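CELL WALL surface anchor family protein (PDB 2WW8) acts as the adhesin of the pneumococcal pilus, probably recognising host cells through an integrin-like domain that carries bound metal. Local coordinates at residues Lys289-Ala292 with Arg298-Asp301; Trp305-Thr310 with Ser473-Ala478. All coordinates share one frame; numbering follows the deposited sequence.

Contact 1 of 2, residues Lys289-Ala292 with Arg298-Asp301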
ATOM      1  N   LYS A 289      11.102 -40.741 -38.823  1.00 13.39           N
ATOM      2  CA  LYS A 289      11.431 -41.739 -37.819  1.00 13.54           C
ATOM      3  C   LYS A 289      11.443 -43.140 -38.445  1.00 15.02           C
ATOM      4  O   LYS A 289      11.027 -43.291 -39.597  1.00 16.72           O
ATOM      5  CB  LYS A 289      10.332 -41.708 -36.762  1.00 13.87           C
ATOM      6  CG  LYS A 289      10.310 -40.455 -35.923  1.00 16.27           C
ATOM      7  CD  LYS A 289      11.493 -40.309 -35.018  1.00 18.98           C
ATOM      8  CE  LYS A 289      11.391 -38.899 -34.421  1.00 19.80           C
ATOM      9  NZ  LYS A 289      12.432 -38.720 -33.317  1.00 23.17           N
ATOM     10  N   GLY A 290      11.954 -44.127 -37.709  1.00 15.20           N
ATOM     11  CA  GLY A 290      11.848 -45.503 -38.164  1.00 15.73           C
ATOM     12  C   GLY A 290      13.211 -46.010 -38.628  1.00 16.11           C
ATOM     13  O   GLY A 290      14.252 -45.293 -38.667  1.00 14.56           O
ATOM     14  N   VAL A 291      13.157 -47.287 -38.969  1.00 14.01           N
ATOM     15  CA  VAL A 291      14.325 -48.062 -39.403  1.00 14.66           C
ATOM     16  C   VAL A 291      14.096 -48.466 -40.856  1.00 14.21           C
ATOM     17  O   VAL A 291      13.285 -47.848 -41.549  1.00 14.13           O
ATOM     18  CB  VAL A 291      14.527 -49.232 -38.485  1.00 16.01           C
ATOM     19  CG1 VAL A 291      15.021 -48.711 -37.130  1.00 17.04           C
ATOM     20  CG2 VAL A 291      13.243 -50.141 -38.414  1.00 12.57           C
ATOM     21  N   ALA A 292      14.856 -49.441 -41.343  1.00 13.12           N
ATOM     22  CA  ALA A 292      14.721 -49.796 -42.747  1.00 11.50           C
ATOM     23  C   ALA A 292      14.978 -51.301 -42.883  1.00 11.71           C
ATOM     24  O   ALA A 292      15.624 -51.890 -42.020  1.00 11.20           O
ATOM     25  CB  ALA A 292      15.736 -48.981 -43.594  1.00 11.38           C
ATOM     26  N   ARG A 298      11.872 -48.158 -45.980  1.00 16.09           N
ATOM     27  CA  ARG A 298      11.687 -47.571 -44.652  1.00 18.03           C
ATOM     28  C   ARG A 298      10.469 -48.174 -43.940  1.00 15.81           C
ATOM     29  O   ARG A 298       9.476 -48.543 -44.584  1.00 14.48           O
ATOM     30  CB  ARG A 298      11.531 -46.051 -44.833  1.00 18.22           C
ATOM     31  CG  ARG A 298      12.826 -45.415 -45.346  1.00 25.94           C
ATOM     32  CD  ARG A 298      13.671 -45.075 -44.144  1.00 26.78           C
ATOM     33  NE  ARG A 298      13.042 -43.857 -43.638  1.00 27.46           N
ATOM     34  CZ  ARG A 298      12.364 -43.728 -42.500  1.00 27.93           C
ATOM     35  NH1 ARG A 298      12.197 -44.756 -41.637  1.00 22.93           N
ATOM     36  NH2 ARG A 298      11.858 -42.518 -42.249  1.00 25.39           N
ATOM     37  N   LEU A 299      10.521 -48.245 -42.616  1.00 15.60           N
ATOM     38  CA  LEU A 299       9.361 -48.744 -41.864  1.00 16.72           C
ATOM     39  C   LEU A 299       9.458 -48.268 -40.424  1.00 16.47           C
ATOM     40  O   LEU A 299      10.557 -48.107 -39.923  1.00 15.53           O
ATOM     41  CB  LEU A 299       9.222 -50.263 -41.883  1.00 17.02           C
ATOM     42  CG  LEU A 299      10.103 -51.145 -41.004  1.00 21.05           C
ATOM     43  CD1 LEU A 299       9.415 -52.428 -40.600  1.00 23.45           C
ATOM     44  CD2 LEU A 299      11.363 -51.481 -41.827  1.00 21.90           C
ATOM     45  N   ASN A 300       8.322 -47.990 -39.799  1.00 14.72           N
ATOM     46  CA  ASN A 300       8.356 -47.561 -38.414  1.00 15.02           C
ATOM     47  C   ASN A 300       8.060 -48.829 -37.601  1.00 16.01           C
ATOM     48  O   ASN A 300       6.956 -49.384 -37.705  1.00 15.55           O
ATOM     49  CB  ASN A 300       7.298 -46.457 -38.151  1.00 16.38           C
ATOM     50  CG  ASN A 300       7.459 -45.816 -36.802  1.00 18.64           C
ATOM     51  OD1 ASN A 300       8.012 -46.458 -35.888  1.00 17.78           O
ATOM     52  ND2 ASN A 300       6.971 -44.559 -36.661  1.00 11.49           N
ATOM     53  N   ASP A 301       9.038 -49.287 -36.815  1.00 15.61           N
ATOM     54  CA  ASP A 301       8.845 -50.453 -35.965  1.00 18.11           C
ATOM     55  C   ASP A 301       8.176 -50.150 -34.622  1.00 19.77           C
ATOM     56  O   ASP A 301       8.077 -51.045 -33.783  1.00 20.47           O
ATOM     57  CB  ASP A 301      10.197 -51.115 -35.673  1.00 19.53           C
ATOM     58  CG  ASP A 301      11.212 -50.137 -35.083  1.00 25.81           C
ATOM     59  OD1 ASP A 301      11.257 -48.894 -35.356  1.00 31.15           O
ATOM     60  OD2 ASP A 301      12.064 -50.666 -34.361  1.00 31.96           O
TER
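Val-291 and Leu-299 face each other as a hydrogen-bonded antiparallel pair, with two backbone bonds between them. Val-291 N gives to Leu-299 O at 2.9 Å, and Leu-299 N gives to Val-291 O at 3.0 Å. One step on, Ala-292 and Arg-298 form a non-hydrogen-bonded pair whose CA atoms are 4.2 Å apart.

Further polar contacts come from the Arg-298 guanidinium, curled back over the neighbouring strand by bends at chi2 (-88°) and chi3 (-78°). NH1 and NH2 grip Lys-289 O together, end-on, at 2.8 Å from NH1 and 2.9 Å from NH2, both from one face of that carbonyl. NH1 also bonds to Val-291 O at 3.3 Å, on the face opposite to that used by Leu-299 N. Both oxygens lie within 7° of the guanidinium plane, so three in-plane bonds fix the orientation of this group, and a salt bridge to Glu-288 adds a further hold on NH2.

The elements joined are strands 284-292 and 298-299 of a beta hairpin. Gly-290 sits where the paired strands give way to loop, at a positive phi, and its CA packs against Leu-299 O at 3.4 Å.

Apolar contact is modest and lies on the face bearing Val-291 and Leu-299, where Val-291 CG2 approaches Leu-299 CD2. Leu-494 of strand 489-496 touches both of these residues. Separately, the Asp-301 side chain crosses that of Val-291 at about a right angle, with OD1 of Asp-301 3.9 Å from Val-291 CG2.

Contact 2 of 2, residues Trp305-Thr310 with Ser473-Ala478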
ATOM      1  N   TRP A 305       2.545 -46.945 -33.787  1.00 13.14           N
ATOM      2  CA  TRP A 305       2.214 -46.421 -35.116  1.00 14.45           C
ATOM      3  C   TRP A 305       2.201 -47.519 -36.163  1.00 13.21           C
ATOM      4  O   TRP A 305       2.862 -48.514 -35.958  1.00 13.84           O
ATOM      5  CB  TRP A 305       3.269 -45.397 -35.533  1.00 13.21           C
ATOM      6  CG  TRP A 305       3.426 -44.263 -34.529  1.00 15.19           C
ATOM      7  CD1 TRP A 305       4.422 -44.158 -33.575  1.00 12.98           C
ATOM      8  CD2 TRP A 305       2.585 -43.110 -34.366  1.00 10.96           C
ATOM      9  NE1 TRP A 305       4.249 -42.990 -32.838  1.00 11.25           N
ATOM     10  CE2 TRP A 305       3.131 -42.343 -33.301  1.00 12.14           C
ATOM     11  CE3 TRP A 305       1.438 -42.636 -35.017  1.00 11.27           C
ATOM     12  CZ2 TRP A 305       2.555 -41.129 -32.865  1.00 10.62           C
ATOM     13  CZ3 TRP A 305       0.884 -41.446 -34.590  1.00  9.43           C
ATOM     14  CH2 TRP A 305       1.442 -40.711 -33.522  1.00 11.86           C
ATOM     15  N   ASN A 306       1.452 -47.374 -37.252  1.00 15.74           N
ATOM     16  CA  ASN A 306       1.633 -48.349 -38.363  1.00 16.11           C
ATOM     17  C   ASN A 306       3.041 -48.327 -39.001  1.00 15.68           C
ATOM     18  O   ASN A 306       3.776 -47.306 -39.039  1.00 14.59           O
ATOM     19  CB  ASN A 306       0.593 -48.060 -39.448  1.00 17.29           C
ATOM     20  CG  ASN A 306       0.308 -49.289 -40.320  1.00 25.23           C
ATOM     21  OD1 ASN A 306       0.319 -50.420 -39.830  1.00 26.67           O
ATOM     22  ND2 ASN A 306       0.070 -49.074 -41.620  1.00 27.88           N
ATOM     23  N   TYR A 307       3.435 -49.446 -39.599  1.00 14.65           N
ATOM     24  CA  TYR A 307       4.772 -49.512 -40.172  1.00 14.76           C
ATOM     25  C   TYR A 307       5.030 -48.479 -41.282  1.00 13.41           C
ATOM     26  O   TYR A 307       6.190 -48.200 -41.527  1.00 13.60           O
ATOM     27  CB  TYR A 307       4.991 -50.951 -40.687  1.00 15.55           C
ATOM     28  CG  TYR A 307       4.073 -51.265 -41.845  1.00 15.82           C
ATOM     29  CD1 TYR A 307       4.393 -50.855 -43.133  1.00 18.19           C
ATOM     30  CD2 TYR A 307       2.919 -51.986 -41.658  1.00 19.42           C
ATOM     31  CE1 TYR A 307       3.562 -51.167 -44.223  1.00 22.90           C
ATOM     32  CE2 TYR A 307       2.059 -52.276 -42.736  1.00 24.57           C
ATOM     33  CZ  TYR A 307       2.398 -51.850 -44.010  1.00 24.14           C
ATOM     34  OH  TYR A 307       1.596 -52.092 -45.105  1.00 31.76           O
ATOM     35  N   ASP A 308       4.020 -47.923 -41.948  1.00 13.28           N
ATOM     36  CA  ASP A 308       4.241 -46.902 -42.960  1.00 16.17           C
ATOM     37  C   ASP A 308       4.254 -45.456 -42.454  1.00 16.57           C
ATOM     38  O   ASP A 308       4.324 -44.546 -43.259  1.00 15.33           O
ATOM     39  CB  ASP A 308       3.293 -47.000 -44.146  1.00 16.99           C
ATOM     40  CG  ASP A 308       1.853 -46.903 -43.740  1.00 23.91           C
ATOM     41  OD1 ASP A 308       1.498 -46.826 -42.537  1.00 28.46           O
ATOM     42  OD2 ASP A 308       1.040 -46.937 -44.673  1.00 34.61           O
ATOM     43  N   GLN A 309       4.208 -45.264 -41.139  1.00 15.61           N
ATOM     44  CA  GLN A 309       4.209 -43.940 -40.539  1.00 15.64           C
ATOM     45  C   GLN A 309       5.656 -43.519 -40.335  1.00 15.09           C
ATOM     46  O   GLN A 309       6.180 -43.568 -39.215  1.00 17.85           O
ATOM     47  CB  GLN A 309       3.512 -43.957 -39.189  1.00 16.43           C
ATOM     48  CG  GLN A 309       3.525 -42.527 -38.594  1.00 19.44           C
ATOM     49  CD  GLN A 309       2.293 -41.754 -39.035  1.00 24.27           C
ATOM     50  OE1 GLN A 309       1.178 -42.254 -38.866  1.00 22.59           O
ATOM     51  NE2 GLN A 309       2.467 -40.530 -39.564  1.00 21.68           N
ATOM     52  N   THR A 310       6.350 -43.142 -41.403  1.00 15.95           N
ATOM     53  CA  THR A 310       7.781 -42.884 -41.302  1.00 17.51           C
ATOM     54  C   THR A 310       8.053 -41.387 -41.184  1.00 18.56           C
ATOM     55  O   THR A 310       9.196 -40.954 -41.012  1.00 21.77           O
ATOM     56  CB  THR A 310       8.495 -43.455 -42.518  1.00 18.31           C
ATOM     57  OG1 THR A 310       7.874 -42.939 -43.712  1.00 18.06           O
ATOM     58  CG2 THR A 310       8.336 -45.017 -42.437  1.00 19.15           C
ATOM     59  N   SER A 473       1.075 -61.124 -46.776  1.00 12.71           N
ATOM     60  CA  SER A 473       0.834 -60.682 -48.169  1.00 14.00           C
ATOM     61  C   SER A 473       0.942 -59.161 -48.394  1.00 11.75           C
ATOM     62  O   SER A 473       1.570 -58.686 -49.340  1.00 10.12           O
ATOM     63  CB  SER A 473      -0.493 -61.205 -48.703  1.00 13.67           C
ATOM     64  OG  SER A 473      -0.468 -62.627 -48.539  1.00 20.32           O
ATOM     65  N   GLU A 474       0.320 -58.407 -47.504  1.00 11.04           N
ATOM     66  CA  GLU A 474       0.405 -56.980 -47.491  1.00 11.24           C
ATOM     67  C   GLU A 474       1.857 -56.472 -47.385  1.00 11.09           C
ATOM     68  O   GLU A 474       2.268 -55.574 -48.148  1.00 10.16           O
ATOM     69  CB  GLU A 474      -0.456 -56.502 -46.313  1.00  9.93           C
ATOM     70  CG  GLU A 474      -0.307 -55.028 -46.120  1.00 16.24           C
ATOM     71  CD  GLU A 474      -1.010 -54.563 -44.855  1.00 24.06           C
ATOM     72  OE1 GLU A 474      -2.048 -55.144 -44.496  1.00 27.30           O
ATOM     73  OE2 GLU A 474      -0.518 -53.649 -44.181  1.00 27.03           O
ATOM     74  N   MET A 475       2.671 -56.998 -46.459  1.00 10.28           N
ATOM     75  CA  MET A 475       4.028 -56.421 -46.365  0.50 10.97           C
ATOM     76  C   MET A 475       4.917 -56.898 -47.506  1.00 10.59           C
ATOM     77  O   MET A 475       5.791 -56.153 -47.978  1.00  9.89           O
ATOM     78  CB  MET A 475       4.695 -56.616 -44.997  0.50 11.04           C
ATOM     79  CG  MET A 475       3.863 -56.000 -43.853  0.50 10.74           C
ATOM     80  SD  MET A 475       4.820 -56.028 -42.339  0.50 12.70           S
ATOM     81  CE  MET A 475       5.883 -54.611 -42.525  0.50  6.22           C
ATOM     82  N   LYS A 476       4.668 -58.097 -47.992  1.00 10.47           N
ATOM     83  CA  LYS A 476       5.378 -58.553 -49.162  1.00 14.09           C
ATOM     84  C   LYS A 476       4.996 -57.694 -50.413  1.00 15.15           C
ATOM     85  O   LYS A 476       5.853 -57.257 -51.185  1.00 14.67           O
ATOM     86  CB  LYS A 476       5.022 -60.024 -49.341  1.00 15.44           C
ATOM     87  CG  LYS A 476       5.476 -60.555 -50.643  1.00 20.24           C
ATOM     88  CD  LYS A 476       6.794 -61.251 -50.522  1.00 23.75           C
ATOM     89  CE  LYS A 476       6.756 -62.391 -51.526  1.00 29.57           C
ATOM     90  NZ  LYS A 476       8.230 -62.592 -51.704  1.00 34.27           N
ATOM     91  N   ALA A 477       3.720 -57.371 -50.582  1.00 15.83           N
ATOM     92  CA  ALA A 477       3.300 -56.596 -51.775  1.00 16.75           C
ATOM     93  C   ALA A 477       3.760 -55.152 -51.716  1.00 17.00           C
ATOM     94  O   ALA A 477       4.014 -54.569 -52.755  1.00 16.87           O
ATOM     95  CB  ALA A 477       1.798 -56.672 -52.024  1.00 14.93           C
ATOM     96  N   ALA A 478       3.916 -54.603 -50.512  1.00 15.71           N
ATOM     97  CA  ALA A 478       4.419 -53.250 -50.337  1.00 15.32           C
ATOM     98  C   ALA A 478       5.916 -53.148 -50.651  1.00 15.51           C
ATOM     99  O   ALA A 478       6.419 -52.039 -50.790  1.00 15.72           O
ATOM    100  CB  ALA A 478       4.120 -52.737 -48.921  1.00 12.81           C
TER
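Tyr-307 and Met-475 mark the closest backbone approach, yet their CA atoms remain 9.3 Å apart, so side chains alone span the gap. Segment 305-310 is irregular and includes a type I beta turn from Asn-306 to Gln-309, closed by Gln-309 N to Asn-306 O at 3.0 Å. Segment 473-478 lies on helix 469-477, which begins earlier in the chain.

From the turn, Tyr-307 extends its ring toward the helix, CG lying between the backbone N and the carbonyl carbon (chi1 66°). Its phenol OH donates to Glu-474 OE2 at 2.8 Å, and OE2 accepts through its anti lone pair, the one away from the other oxygen. The carboxylate oxygen lies at the ring edge, near its plane, while ring and carboxylate planes are 41° apart. Over one face comes Met-475, whose CE, offset toward the rim and closest to Tyr-307 CG (3.9 Å), stands 4.1 Å from the ring centroid and 18° off the normal, a CH-pi contact; SD, 4.8 Å from the centroid, adds a more distant Met-aromatic contact. Met-475 has two conformers, and both contacts hold for the one described, so they are less certain. The Asn-306 amide lies over the opposite face, toward the rim, with ND2 bonded to Asp-308 OD1.

Met-475 also touches Phe-465 and Val-467 of strand 461-467, along with Tyr-480 and Val-482. The contact therefore joins the loop between strands 298-299 and 311-315 to helix 469-477 where that helix lies against strand 461-467.

How the contacts relate
From the N terminus, the chain runs through strand 284-292 and turns back at 298-301, where contact 1 closes a short hairpin loop of five residues. It then enters 305-310, and only after some 160 further residues does contact 2 close a much longer loop by bringing in 473-478. The two are in series, neither nesting nor crossing. Their centres are about 10 Å apart, and they touch directly: Asn-300 N lies 2.8 Å from Tyr-307 O and Asn-300 ND2 2.9 Å from Gln-309 O, both probable hydrogen bonds. Together they tie the hairpin of the antiparallel sheet that includes strands 284-292, 298-299 and 311-315, through the loop at 305-310, to helix 469-477.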